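PDB 5DN7: TOG array regulator of axonemal microtubules protein 1 from Mus musculus, which promotes microtubule polymerization through its TOG domains and is required for cilium formation, the length of cilia and proper modification of ciliary microtubules. Local coordinates for residues Q25-R30 with T41-E46; Q49-F54 with L90-I95; V82-L87 with K120-Q125; F20-Q25 with V65-L70. All coordinates share one frame; numbering follows the deposited sequence.

Overall arrangement
The four contacts lie in the N-terminal half of this TOG 2 solenoid and differ in chemistry with their place in it. Contact 1 closes the pair of helices in the first predicted repeat of this domain and is partly buried, with leucine and alanine packing beneath a salt-bridge network. Contact 2 uses the far end of the same helix 40-52 and is wholly apolar across its interface. It shares helix 80-97 with contact 3, a buried contact between adjacent predicted repeats where aliphatic packing gives way to a water bridge at one margin. Contact 4, also buried, seats the loop before helix 25-32 on helix 61-74 through aromatic and aliphatic groups, touching both contact 1 and contact 2.

Contact 1. Residues Q25-R30 with T41-E46; sequences QELHAR and TQAVEE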
loop_
_atom_site.group_PDB
_atom_site.type_symbol
_atom_site.label_atom_id
_atom_site.label_comp_id
_atom_site.label_asym_id
_atom_site.label_seq_id
_atom_site.Cartn_x
_atom_site.Cartn_y
_atom_site.Cartn_z
ATOM N N GLN A 25 -27.693 0.983 -15.954
ATOM C CA GLN A 25 -27.041 1.228 -17.256
ATOM C C GLN A 25 -26.815 2.712 -17.544
ATOM O O GLN A 25 -25.847 3.090 -18.207
ATOM C CB GLN A 25 -27.869 0.611 -18.395
ATOM C CG GLN A 25 -27.977 -0.909 -18.376
ATOM C CD GLN A 25 -26.649 -1.612 -18.642
ATOM O OE1 GLN A 25 -25.973 -2.059 -17.716
ATOM N NE2 GLN A 25 -26.279 -1.720 -19.914
ATOM N N GLU A 26 -27.678 3.598 -17.068
ATOM C CA GLU A 26 -27.442 5.029 -17.253
ATOM C C GLU A 26 -26.269 5.540 -16.464
ATOM O O GLU A 26 -25.479 6.273 -16.978
ATOM C CB GLU A 26 -28.671 5.893 -16.966
ATOM C CG GLU A 26 -29.259 5.766 -15.580
ATOM C CD GLU A 26 -28.789 6.826 -14.602
ATOM O OE1 GLU A 26 -29.077 6.673 -13.410
ATOM O OE2 GLU A 26 -28.128 7.789 -15.003
ATOM N N LEU A 27 -26.155 5.152 -15.205
ATOM C CA LEU A 27 -24.960 5.486 -14.449
ATOM C C LEU A 27 -23.702 4.872 -15.055
ATOM O O LEU A 27 -22.653 5.504 -15.082
ATOM C CB LEU A 27 -25.127 5.036 -13.001
ATOM C CG LEU A 27 -23.996 5.384 -12.044
ATOM C CD1 LEU A 27 -23.611 6.841 -12.197
ATOM C CD2 LEU A 27 -24.430 5.079 -10.622
ATOM N N HIS A 28 -23.812 3.638 -15.537
ATOM C CA HIS A 28 -22.683 2.967 -16.155
ATOM C C HIS A 28 -22.205 3.749 -17.343
ATOM O O HIS A 28 -20.991 3.995 -17.506
ATOM C CB HIS A 28 -23.065 1.553 -16.575
ATOM C CG HIS A 28 -21.887 0.699 -16.976
ATOM N ND1 HIS A 28 -21.992 -0.308 -17.863
ATOM C CD2 HIS A 28 -20.552 0.734 -16.577
ATOM C CE1 HIS A 28 -20.788 -0.889 -18.024
ATOM N NE2 HIS A 28 -19.909 -0.251 -17.238
ATOM N N ALA A 29 -23.149 4.150 -18.188
ATOM C CA ALA A 29 -22.856 4.953 -19.366
ATOM C C ALA A 29 -22.186 6.261 -18.961
ATOM O O ALA A 29 -21.195 6.659 -19.568
ATOM C CB ALA A 29 -24.122 5.224 -20.165
ATOM N N ARG A 30 -22.709 6.932 -17.938
ATOM C CA ARG A 30 -22.033 8.149 -17.460
ATOM C C ARG A 30 -20.630 7.911 -16.881
ATOM O O ARG A 30 -19.796 8.819 -16.868
ATOM C CB ARG A 30 -22.890 8.865 -16.420
ATOM C CG ARG A 30 -23.979 9.729 -17.019
ATOM C CD ARG A 30 -25.117 9.901 -16.047
ATOM N NE ARG A 30 -24.667 10.413 -14.760
ATOM C CZ ARG A 30 -25.333 10.232 -13.628
ATOM N NH1 ARG A 30 -26.465 9.537 -13.639
ATOM N NH2 ARG A 30 -24.870 10.726 -12.486
ATOM N N THR A 41 -17.000 12.620 -12.151
ATOM C CA THR A 41 -16.909 12.677 -10.690
ATOM C C THR A 41 -18.256 12.509 -9.979
ATOM O O THR A 41 -18.357 11.782 -8.975
ATOM C CB THR A 41 -16.260 13.998 -10.253
ATOM O OG1 THR A 41 -14.983 14.123 -10.888
ATOM C CG2 THR A 41 -16.066 14.048 -8.748
ATOM N N GLN A 42 -19.262 13.179 -10.506
ATOM C CA GLN A 42 -20.592 13.057 -9.965
ATOM C C GLN A 42 -21.122 11.643 -10.116
ATOM O O GLN A 42 -21.701 11.134 -9.199
ATOM C CB GLN A 42 -21.543 14.081 -10.596
ATOM C CG GLN A 42 -22.995 13.643 -10.620
ATOM C CD GLN A 42 -23.680 13.889 -9.309
ATOM O OE1 GLN A 42 -23.084 14.465 -8.395
ATOM N NE2 GLN A 42 -24.948 13.465 -9.197
ATOM N N ALA A 43 -20.891 11.024 -11.266
ATOM C CA ALA A 43 -21.267 9.642 -11.524
ATOM C C ALA A 43 -20.613 8.717 -10.493
ATOM O O ALA A 43 -21.281 7.890 -9.869
ATOM C CB ALA A 43 -20.877 9.249 -12.917
ATOM N N VAL A 44 -19.308 8.883 -10.317
ATOM C CA VAL A 44 -18.550 8.137 -9.332
ATOM C C VAL A 44 -19.128 8.279 -7.907
ATOM O O VAL A 44 -19.221 7.293 -7.148
ATOM C CB VAL A 44 -17.072 8.585 -9.339
ATOM C CG1 VAL A 44 -16.296 7.886 -8.232
ATOM C CG2 VAL A 44 -16.438 8.318 -10.686
ATOM N N GLU A 45 -19.528 9.491 -7.536
ATOM C CA GLU A 45 -20.043 9.661 -6.184
ATOM C C GLU A 45 -21.434 9.030 -6.041
ATOM O O GLU A 45 -21.773 8.453 -4.996
ATOM C CB GLU A 45 -20.073 11.129 -5.803
ATOM C CG GLU A 45 -20.953 11.405 -4.629
ATOM C CD GLU A 45 -20.139 11.477 -3.368
ATOM O OE1 GLU A 45 -18.941 11.117 -3.440
ATOM O OE2 GLU A 45 -20.689 11.860 -2.310
ATOM N N GLU A 46 -22.231 9.131 -7.102
ATOM C CA GLU A 46 -23.486 8.386 -7.196
ATOM C C GLU A 46 -23.242 6.893 -6.931
ATOM O O GLU A 46 -23.920 6.271 -6.103
ATOM C CB GLU A 46 -24.113 8.587 -8.577
ATOM C CG GLU A 46 -25.589 8.946 -8.573
ATOM C CD GLU A 46 -26.036 9.538 -9.907
ATOM O OE1 GLU A 46 -25.631 10.681 -10.222
ATOM O OE2 GLU A 46 -26.779 8.858 -10.649
#
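Leu27 lays its CD1 methyl over Ala43, 3.7 Å from CB and 3.5 Å from O of that residue. With CG anti to the backbone N (chi1 -176°), the isobutyl group also slides past CB of Glu46, the two side chains running in opposite directions. The same CD1 sits above the centre of the Arg30 guanidinium, 4.0 Å from its plane, and so gives one face of the cation an apolar bed. Helices 25-32 and 40-52, whose short segments meet at 139°, are the roughly antiparallel pair of a predicted HEAT repeat in the TOG 2 solenoid. A bend at chi3 turns the Arg30 guanidinium across the Glu46 side chain. NH1 of Arg30 makes hydrogen-bonded salt bridges to two carboxylates, a Glu26-Arg30-Glu46 network: OE2 of Glu26 at 2.8 Å, which offers its syn lone pair from within the guanidinium plane, and OE2 of Glu46 at 3.1 Å, tilted 17° from that plane. NH2 of Arg30 meets OE1 of Glu46 at a modelled 2.4 Å, too short to be trusted. Glu26 OE1 and Glu46 OE2 come within 4.2 Å of each other, a repulsion that the shared arginine would probably offset.

Contact 2. Residues Q49-F54 with L90-I95; sequences QLLGKF and LHLLVI
The backbone N of Gly52 donates a weak hydrogen bond to O of Gln49, 3.1 Å away, and meets the CD2 methyl of Leu92 at 3.7 Å. That methyl also presses on CB of Leu51 at 3.5 Å, closer than carbons usually pack. Leu92 gets there with CG anti to its backbone N (chi1 177°), an orientation that sends the branch across to the C-terminal end of helix 40-52. No hydrogen bond joins residues 49-54 to 90-95, so this part of the interface rests on the fit of aliphatic groups.

Leu51 has a second point of touch further along its side chain, at the next residue of the opposite helix. CD2 of Leu51 lies 3.9 Å from N of Leu93 and 4.0 Å from CB of Leu93. The two leucines cross obliquely, and Leu51 thereby fills the step between Leu92 and Leu93. Beyond the helix, Phe54 brings its ring edge to the same leucine: CD1 of Leu93 is near the ring plane, 4.3 Å from CE2 of Phe54, and not over a face.

The contact joins the second helices of two successive predicted HEAT repeats, the stacking by which the solenoid is extended. The carbonyl O of Phe54 is hydrogen-bonded to NE of Arg96, one residue past the segment on helix 80-97. Phe67 of helix 61-74 packs on both Leu51 and Leu93, while Ile22 from the loop before helix 25-32 touches Leu51 and Phe54.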
loop_
_atom_site.group_PDB
_atom_site.type_symbol
_atom_site.label_atom_id
_atom_site.label_comp_id
_atom_site.label_asym_id
_atom_site.label_seq_id
_atom_site.Cartn_x
_atom_site.Cartn_y
_atom_site.Cartn_z
ATOM N N GLN A 49 -22.729 6.140 -3.431
ATOM C CA GLN A 49 -24.021 6.108 -2.762
ATOM C C GLN A 49 -24.662 4.738 -2.917
ATOM O O GLN A 49 -25.116 4.150 -1.935
ATOM C CB GLN A 49 -24.949 7.195 -3.309
ATOM C CG GLN A 49 -24.395 8.618 -3.183
ATOM C CD GLN A 49 -24.118 9.032 -1.746
ATOM O OE1 GLN A 49 -24.982 9.603 -1.080
ATOM N NE2 GLN A 49 -22.910 8.740 -1.258
ATOM N N LEU A 50 -24.680 4.221 -4.145
ATOM C CA LEU A 50 -25.247 2.894 -4.390
ATOM C C LEU A 50 -24.539 1.826 -3.577
ATOM O O LEU A 50 -25.171 0.898 -3.066
ATOM C CB LEU A 50 -25.170 2.524 -5.867
ATOM C CG LEU A 50 -26.018 3.364 -6.810
ATOM C CD1 LEU A 50 -25.886 2.831 -8.221
ATOM C CD2 LEU A 50 -27.467 3.379 -6.352
ATOM N N LEU A 51 -23.229 1.921 -3.441
ATOM C CA LEU A 51 -22.467 0.960 -2.689
ATOM C C LEU A 51 -22.829 0.963 -1.237
ATOM O O LEU A 51 -22.718 -0.020 -0.558
ATOM C CB LEU A 51 -20.982 1.187 -2.840
ATOM C CG LEU A 51 -20.286 0.023 -3.495
ATOM C CD1 LEU A 51 -20.987 -0.212 -4.802
ATOM C CD2 LEU A 51 -18.846 0.368 -3.747
ATOM N N GLY A 52 -23.172 2.119 -0.741
ATOM C CA GLY A 52 -23.577 2.204 0.657
ATOM C C GLY A 52 -24.433 1.045 1.168
ATOM O O GLY A 52 -24.100 0.403 2.170
ATOM N N LYS A 53 -25.535 0.766 0.481
ATOM C CA LYS A 53 -26.397 -0.353 0.857
ATOM C C LYS A 53 -26.367 -1.454 -0.214
ATOM O O LYS A 53 -27.299 -1.593 -1.012
ATOM C CB LYS A 53 -27.822 0.133 1.095
ATOM N N PHE A 54 -25.287 -2.233 -0.217
ATOM C CA PHE A 54 -25.070 -3.267 -1.221
ATOM C C PHE A 54 -24.379 -4.471 -0.583
ATOM O O PHE A 54 -23.482 -4.306 0.249
ATOM C CB PHE A 54 -24.247 -2.706 -2.388
ATOM C CG PHE A 54 -23.542 -3.756 -3.207
ATOM C CD1 PHE A 54 -24.241 -4.518 -4.124
ATOM C CD2 PHE A 54 -22.175 -3.965 -3.065
ATOM C CE1 PHE A 54 -23.595 -5.479 -4.868
ATOM C CE2 PHE A 54 -21.524 -4.922 -3.806
ATOM C CZ PHE A 54 -22.230 -5.678 -4.713
ATOM N N LEU A 90 -13.742 2.028 -4.165
ATOM C CA LEU A 90 -12.968 0.817 -3.958
ATOM C C LEU A 90 -12.788 0.523 -2.472
ATOM O O LEU A 90 -12.912 -0.617 -2.044
ATOM C CB LEU A 90 -11.610 0.945 -4.653
ATOM C CG LEU A 90 -10.683 -0.267 -4.584
ATOM C CD1 LEU A 90 -11.393 -1.472 -5.153
ATOM C CD2 LEU A 90 -9.359 -0.001 -5.316
ATOM N N HIS A 91 -12.501 1.555 -1.688
ATOM C CA HIS A 91 -12.394 1.408 -0.244
ATOM C C HIS A 91 -13.698 0.888 0.338
ATOM O O HIS A 91 -13.699 -0.043 1.159
ATOM C CB HIS A 91 -12.042 2.735 0.435
ATOM C CG HIS A 91 -11.952 2.631 1.928
ATOM N ND1 HIS A 91 -12.360 3.635 2.779
ATOM C CD2 HIS A 91 -11.498 1.629 2.722
ATOM C CE1 HIS A 91 -12.166 3.256 4.029
ATOM N NE2 HIS A 91 -11.646 2.039 4.019
ATOM N N LEU A 92 -14.803 1.514 -0.074
ATOM C CA LEU A 92 -16.104 1.111 0.442
ATOM C C LEU A 92 -16.398 -0.343 0.053
ATOM O O LEU A 92 -16.865 -1.136 0.869
ATOM C CB LEU A 92 -17.201 2.043 -0.068
ATOM C CG LEU A 92 -18.625 1.687 0.351
ATOM C CD1 LEU A 92 -18.710 1.529 1.859
ATOM C CD2 LEU A 92 -19.570 2.793 -0.105
ATOM N N LEU A 93 -16.091 -0.693 -1.189
ATOM C CA LEU A 93 -16.295 -2.055 -1.671
ATOM C C LEU A 93 -15.526 -3.038 -0.799
ATOM O O LEU A 93 -16.079 -4.029 -0.341
ATOM C CB LEU A 93 -15.867 -2.194 -3.135
ATOM C CG LEU A 93 -15.836 -3.627 -3.701
ATOM C CD1 LEU A 93 -17.228 -4.273 -3.740
ATOM C CD2 LEU A 93 -15.176 -3.678 -5.073
ATOM N N VAL A 94 -14.251 -2.738 -0.574
ATOM C CA VAL A 94 -13.410 -3.548 0.293
ATOM C C VAL A 94 -14.075 -3.707 1.652
ATOM O O VAL A 94 -14.124 -4.806 2.203
ATOM C CB VAL A 94 -12.017 -2.919 0.480
ATOM C CG1 VAL A 94 -11.305 -3.551 1.667
ATOM C CG2 VAL A 94 -11.192 -3.073 -0.789
ATOM N N ILE A 95 -14.566 -2.620 2.204
ATOM C CA ILE A 95 -15.294 -2.669 3.443
ATOM C C ILE A 95 -16.474 -3.644 3.396
ATOM O O ILE A 95 -16.590 -4.483 4.236
ATOM C CB ILE A 95 -15.813 -1.296 3.883
ATOM C CG1 ILE A 95 -14.689 -0.330 4.197
ATOM C CG2 ILE A 95 -16.696 -1.445 5.091
ATOM C CD1 ILE A 95 -13.517 -0.968 4.855
#

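Contact 3. Residues V82-L87 with K120-Q125; sequences VVHGTL and KLVIKQ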
loop_
_atom_site.group_PDB
_atom_site.type_symbol
_atom_site.label_atom_id
_atom_site.label_comp_id
_atom_site.label_asym_id
_atom_site.label_seq_id
_atom_site.Cartn_x
_atom_site.Cartn_y
_atom_site.Cartn_z
ATOM N N VAL A 82 -11.499 12.238 -10.171
ATOM C CA VAL A 82 -12.104 10.976 -10.573
ATOM C C VAL A 82 -11.359 9.815 -9.921
ATOM O O VAL A 82 -11.974 8.918 -9.369
ATOM C CB VAL A 82 -12.101 10.793 -12.101
ATOM C CG1 VAL A 82 -12.561 9.394 -12.461
ATOM C CG2 VAL A 82 -13.000 11.826 -12.751
ATOM N N VAL A 83 -10.034 9.851 -9.973
ATOM C CA VAL A 83 -9.241 8.824 -9.319
ATOM C C VAL A 83 -9.583 8.747 -7.831
ATOM O O VAL A 83 -9.812 7.661 -7.296
ATOM C CB VAL A 83 -7.735 9.083 -9.494
ATOM C CG1 VAL A 83 -6.930 8.073 -8.700
ATOM C CG2 VAL A 83 -7.365 9.028 -10.961
ATOM N N HIS A 84 -9.652 9.911 -7.183
ATOM C CA HIS A 84 -9.951 9.998 -5.759
ATOM C C HIS A 84 -11.308 9.381 -5.440
ATOM O O HIS A 84 -11.421 8.533 -4.534
ATOM C CB HIS A 84 -9.906 11.461 -5.277
ATOM C CG HIS A 84 -10.344 11.635 -3.855
ATOM N ND1 HIS A 84 -11.599 12.095 -3.514
ATOM C CD2 HIS A 84 -9.707 11.371 -2.688
ATOM C CE1 HIS A 84 -11.712 12.115 -2.196
ATOM N NE2 HIS A 84 -10.580 11.680 -1.668
ATOM N N GLY A 85 -12.329 9.785 -6.193
ATOM C CA GLY A 85 -13.661 9.238 -5.996
ATOM C C GLY A 85 -13.729 7.731 -6.224
ATOM O O GLY A 85 -14.416 6.998 -5.498
ATOM N N THR A 86 -13.017 7.258 -7.240
ATOM C CA THR A 86 -12.991 5.827 -7.525
ATOM C C THR A 86 -12.340 5.089 -6.358
ATOM O O THR A 86 -12.857 4.085 -5.919
ATOM C CB THR A 86 -12.240 5.520 -8.815
ATOM O OG1 THR A 86 -12.825 6.254 -9.898
ATOM C CG2 THR A 86 -12.287 4.039 -9.124
ATOM N N LEU A 87 -11.225 5.608 -5.850
ATOM C CA LEU A 87 -10.563 5.033 -4.681
ATOM C C LEU A 87 -11.496 4.976 -3.486
ATOM O O LEU A 87 -11.469 4.012 -2.730
ATOM C CB LEU A 87 -9.303 5.817 -4.317
ATOM C CG LEU A 87 -8.106 5.549 -5.217
ATOM C CD1 LEU A 87 -6.945 6.466 -4.888
ATOM C CD2 LEU A 87 -7.696 4.078 -5.066
ATOM N N LYS A 120 -0.467 12.934 -4.397
ATOM C CA LYS A 120 -1.451 13.818 -3.782
ATOM C C LYS A 120 -1.951 13.253 -2.469
ATOM O O LYS A 120 -2.247 12.057 -2.360
ATOM C CB LYS A 120 -2.621 14.083 -4.737
ATOM C CG LYS A 120 -2.201 14.872 -5.986
ATOM C CD LYS A 120 -3.375 15.118 -6.912
ATOM C CE LYS A 120 -2.985 16.028 -8.099
ATOM N NZ LYS A 120 -1.917 15.444 -8.962
ATOM N N LEU A 121 -2.043 14.125 -1.473
ATOM C CA LEU A 121 -2.453 13.705 -0.160
ATOM C C LEU A 121 -3.853 13.079 -0.149
ATOM O O LEU A 121 -4.057 12.103 0.562
ATOM C CB LEU A 121 -2.371 14.887 0.816
ATOM C CG LEU A 121 -2.688 14.645 2.291
ATOM C CD1 LEU A 121 -1.826 15.542 3.202
ATOM C CD2 LEU A 121 -4.179 14.897 2.564
ATOM N N VAL A 122 -4.823 13.601 -0.898
ATOM C CA VAL A 122 -6.172 12.986 -0.831
ATOM C C VAL A 122 -6.145 11.516 -1.339
ATOM O O VAL A 122 -6.756 10.571 -0.751
ATOM C CB VAL A 122 -7.231 13.819 -1.626
ATOM C CG1 VAL A 122 -7.681 15.051 -0.822
ATOM C CG2 VAL A 122 -6.710 14.214 -2.978
ATOM N N ILE A 123 -5.365 11.327 -2.398
ATOM C CA ILE A 123 -5.130 10.014 -2.957
ATOM C C ILE A 123 -4.499 9.094 -1.916
ATOM O O ILE A 123 -5.051 8.045 -1.614
ATOM C CB ILE A 123 -4.246 10.105 -4.212
ATOM C CG1 ILE A 123 -5.003 10.848 -5.308
ATOM C CG2 ILE A 123 -3.825 8.727 -4.692
ATOM C CD1 ILE A 123 -6.432 10.409 -5.446
ATOM N N LYS A 124 -3.361 9.509 -1.365
ATOM C CA LYS A 124 -2.666 8.755 -0.328
ATOM C C LYS A 124 -3.568 8.419 0.880
ATOM O O LYS A 124 -3.482 7.315 1.429
ATOM C CB LYS A 124 -1.427 9.522 0.133
ATOM C CG LYS A 124 -0.671 8.821 1.241
ATOM C CD LYS A 124 0.675 9.477 1.515
ATOM C CE LYS A 124 1.245 8.949 2.832
ATOM N NZ LYS A 124 2.395 9.770 3.373
ATOM N N GLN A 125 -4.447 9.341 1.271
ATOM C CA GLN A 125 -5.441 9.047 2.308
ATOM C C GLN A 125 -6.239 7.796 1.929
ATOM O O GLN A 125 -6.349 6.822 2.715
ATOM C CB GLN A 125 -6.411 10.212 2.514
ATOM C CG GLN A 125 -5.932 11.281 3.459
ATOM C CD GLN A 125 -6.860 12.488 3.486
ATOM O OE1 GLN A 125 -7.841 12.551 2.734
ATOM N NE2 GLN A 125 -6.538 13.466 4.331
HETATM O O HOH W 1 -9.478 11.306 0.797
#
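His84 and Ile123 form the centre of this contact, their CA atoms being 5.6 Å apart. The CD1 methyl of Ile123 rests on the helix backbone and the base of the His84 side chain, 3.6 Å from CB of His84, and CG2 of the same isoleucine meets CD1 of Leu87 at 3.9 Å. Val83 adds its CG1 to the group around CD1 of Ile123. Both Val83 and Leu87 cross the isoleucine at about a right angle, so its two branches are held from different residues of helix 80-97.

The imidazole of His84 reaches the other helix with CG anti to the backbone N (chi1 174°). Its CD2 corner touches CB of Val122 at 3.6 Å, and O of Val122 lies at the ring edge. In the ring plane NE2 of His84 is hydrogen-bonded to water 1 at 2.7 Å, and that water donates to OE1 of Gln125 at 2.8 Å, bridging the helices. The Gln125 amide is positioned in turn by a hydrogen bond from NE2 to OE1 of Gln256. Replacing His84 by an alanine would probably leave the bridging water without its link to helix 80-97 and open a gap beside Val122.

The segments run nearly parallel, 16° between axes 9.4 Å apart, as expected for corresponding helices of adjacent predicted HEAT repeats, here the second helix of each. Behind them, Leu71 and Leu74 of helix 61-74 pack on Thr86. On the far side of helix 121-138, Lys124 makes a cation-pi contact with Phe258, which lies with Gln256 between strands 252-253 and 259-260.

Contact 4. Residues F20-Q25 with V65-L70; sequences FEIIPQ and VGFISL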
loop_
_atom_site.group_PDB
_atom_site.type_symbol
_atom_site.label_atom_id
_atom_site.label_comp_id
_atom_site.label_asym_id
_atom_site.label_seq_id
_atom_site.Cartn_x
_atom_site.Cartn_y
_atom_site.Cartn_z
ATOM N N PHE A 20 -23.289 -5.477 -13.670
ATOM C CA PHE A 20 -22.598 -6.151 -12.567
ATOM C C PHE A 20 -23.513 -6.398 -11.367
ATOM O O PHE A 20 -23.022 -6.598 -10.250
ATOM C CB PHE A 20 -21.383 -5.334 -12.110
ATOM C CG PHE A 20 -20.493 -4.891 -13.233
ATOM C CD1 PHE A 20 -20.031 -5.802 -14.168
ATOM C CD2 PHE A 20 -20.127 -3.556 -13.360
ATOM C CE1 PHE A 20 -19.214 -5.399 -15.205
ATOM C CE2 PHE A 20 -19.309 -3.141 -14.404
ATOM C CZ PHE A 20 -18.851 -4.063 -15.326
ATOM N N GLU A 21 -24.828 -6.373 -11.599
ATOM C CA GLU A 21 -25.843 -6.479 -10.537
ATOM C C GLU A 21 -25.844 -5.276 -9.587
ATOM O O GLU A 21 -26.472 -5.320 -8.531
ATOM C CB GLU A 21 -25.644 -7.760 -9.712
ATOM C CG GLU A 21 -25.455 -9.026 -10.520
ATOM C CD GLU A 21 -26.518 -10.067 -10.223
ATOM O OE1 GLU A 21 -27.535 -9.721 -9.584
ATOM O OE2 GLU A 21 -26.329 -11.234 -10.622
ATOM N N ILE A 22 -25.148 -4.208 -9.960
ATOM C CA ILE A 22 -24.989 -3.060 -9.072
ATOM C C ILE A 22 -25.357 -1.741 -9.749
ATOM O O ILE A 22 -26.131 -0.952 -9.210
ATOM C CB ILE A 22 -23.534 -2.956 -8.545
ATOM C CG1 ILE A 22 -23.021 -4.329 -8.101
ATOM C CG2 ILE A 22 -23.456 -1.966 -7.395
ATOM C CD1 ILE A 22 -21.512 -4.427 -8.015
ATOM N N ILE A 23 -24.806 -1.511 -10.937
ATOM C CA ILE A 23 -24.907 -0.215 -11.593
ATOM C C ILE A 23 -25.998 -0.156 -12.653
ATOM O O ILE A 23 -25.963 -0.907 -13.620
ATOM C CB ILE A 23 -23.583 0.163 -12.273
ATOM C CG1 ILE A 23 -22.392 -0.231 -11.398
ATOM C CG2 ILE A 23 -23.558 1.644 -12.611
ATOM C CD1 ILE A 23 -21.070 -0.099 -12.115
ATOM N N PRO A 24 -26.964 0.755 -12.475
ATOM C CA PRO A 24 -27.948 1.115 -13.504
ATOM C C PRO A 24 -27.261 1.526 -14.811
ATOM O O PRO A 24 -26.335 2.340 -14.743
ATOM C CB PRO A 24 -28.684 2.299 -12.874
ATOM C CG PRO A 24 -28.545 2.075 -11.402
ATOM C CD PRO A 24 -27.193 1.478 -11.213
ATOM N N GLN A 25 -27.693 0.983 -15.954
ATOM C CA GLN A 25 -27.041 1.228 -17.256
ATOM C C GLN A 25 -26.815 2.712 -17.544
ATOM O O GLN A 25 -25.847 3.090 -18.207
ATOM C CB GLN A 25 -27.869 0.611 -18.395
ATOM C CG GLN A 25 -27.977 -0.909 -18.376
ATOM C CD GLN A 25 -26.649 -1.612 -18.642
ATOM O OE1 GLN A 25 -25.973 -2.059 -17.716
ATOM N NE2 GLN A 25 -26.279 -1.720 -19.914
ATOM N N VAL A 65 -15.986 -9.354 -10.246
ATOM C CA VAL A 65 -14.806 -9.238 -11.103
ATOM C C VAL A 65 -14.996 -8.123 -12.135
ATOM O O VAL A 65 -14.093 -7.288 -12.363
ATOM C CB VAL A 65 -14.495 -10.576 -11.835
ATOM C CG1 VAL A 65 -13.361 -10.403 -12.842
ATOM C CG2 VAL A 65 -14.139 -11.661 -10.839
ATOM N N GLY A 66 -16.173 -8.103 -12.759
ATOM C CA GLY A 66 -16.481 -7.026 -13.686
ATOM C C GLY A 66 -16.384 -5.644 -13.043
ATOM O O GLY A 66 -15.708 -4.751 -13.557
ATOM N N PHE A 67 -17.052 -5.486 -11.904
ATOM C CA PHE A 67 -17.095 -4.227 -11.162
ATOM C C PHE A 67 -15.698 -3.725 -10.817
ATOM O O PHE A 67 -15.350 -2.567 -11.064
ATOM C CB PHE A 67 -17.917 -4.421 -9.884
ATOM C CG PHE A 67 -18.213 -3.143 -9.138
ATOM C CD1 PHE A 67 -18.912 -2.113 -9.746
ATOM C CD2 PHE A 67 -17.829 -2.990 -7.825
ATOM C CE1 PHE A 67 -19.192 -0.943 -9.062
ATOM C CE2 PHE A 67 -18.113 -1.827 -7.140
ATOM C CZ PHE A 67 -18.794 -0.803 -7.762
ATOM N N ILE A 68 -14.900 -4.615 -10.240
ATOM C CA ILE A 68 -13.545 -4.269 -9.854
ATOM C C ILE A 68 -12.742 -3.879 -11.100
ATOM O O ILE A 68 -11.944 -2.943 -11.055
ATOM C CB ILE A 68 -12.865 -5.429 -9.089
ATOM C CG1 ILE A 68 -13.433 -5.517 -7.671
ATOM C CG2 ILE A 68 -11.363 -5.230 -9.021
ATOM C CD1 ILE A 68 -13.202 -6.840 -6.985
ATOM N N SER A 69 -12.993 -4.568 -12.213
ATOM C CA SER A 69 -12.350 -4.242 -13.490
ATOM C C SER A 69 -12.671 -2.799 -13.930
ATOM O O SER A 69 -11.787 -2.016 -14.325
ATOM C CB SER A 69 -12.795 -5.263 -14.546
ATOM O OG SER A 69 -12.113 -5.098 -15.774
ATOM N N LEU A 70 -13.945 -2.445 -13.824
ATOM C CA LEU A 70 -14.402 -1.086 -14.075
ATOM C C LEU A 70 -13.664 -0.057 -13.206
ATOM O O LEU A 70 -13.146 0.952 -13.717
ATOM C CB LEU A 70 -15.903 -0.982 -13.822
ATOM C CG LEU A 70 -16.464 0.416 -14.024
ATOM C CD1 LEU A 70 -16.299 0.804 -15.488
ATOM C CD2 LEU A 70 -17.912 0.476 -13.607
#
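The ring of Phe20 lies face-on against bare helix backbone, with N of Phe67 over its centre, 3.6 Å above the plane. Gly66 makes this possible: its CA comes 3.5 Å from CE1 of Phe20, and a beta carbon there would clash with the ring. A chi1 of -49° lays the ring along the Gly66-Phe67 backbone, where CE2 of Phe20 also meets CD2 of Leu70 at 4.0 Å. Exchanging Phe20 for an alanine would probably leave that backbone without its aromatic cover and open a gap beside Leu70.

Two isoleucines follow from the same loop. CD1 of Ile22 stands over one face of the Phe67 ring in a CH-pi contact, 3.9 Å from the centroid and 19° off the normal. The neighbouring Ile23 comes instead at the ring edge, its CD1 3.7 Å from CE1 of Phe67, and also meets CD2 of Leu70 tip to tip at 3.5 Å. Phe67 is thus held on a face and at an edge by consecutive residues.

This loop leads into helix 25-32, whose His28 packs on Ile23 and Leu70. Leu47 of helix 40-52 and Val89 of helix 80-97 also pack on Phe67, where the first two predicted repeats of this TOG domain join.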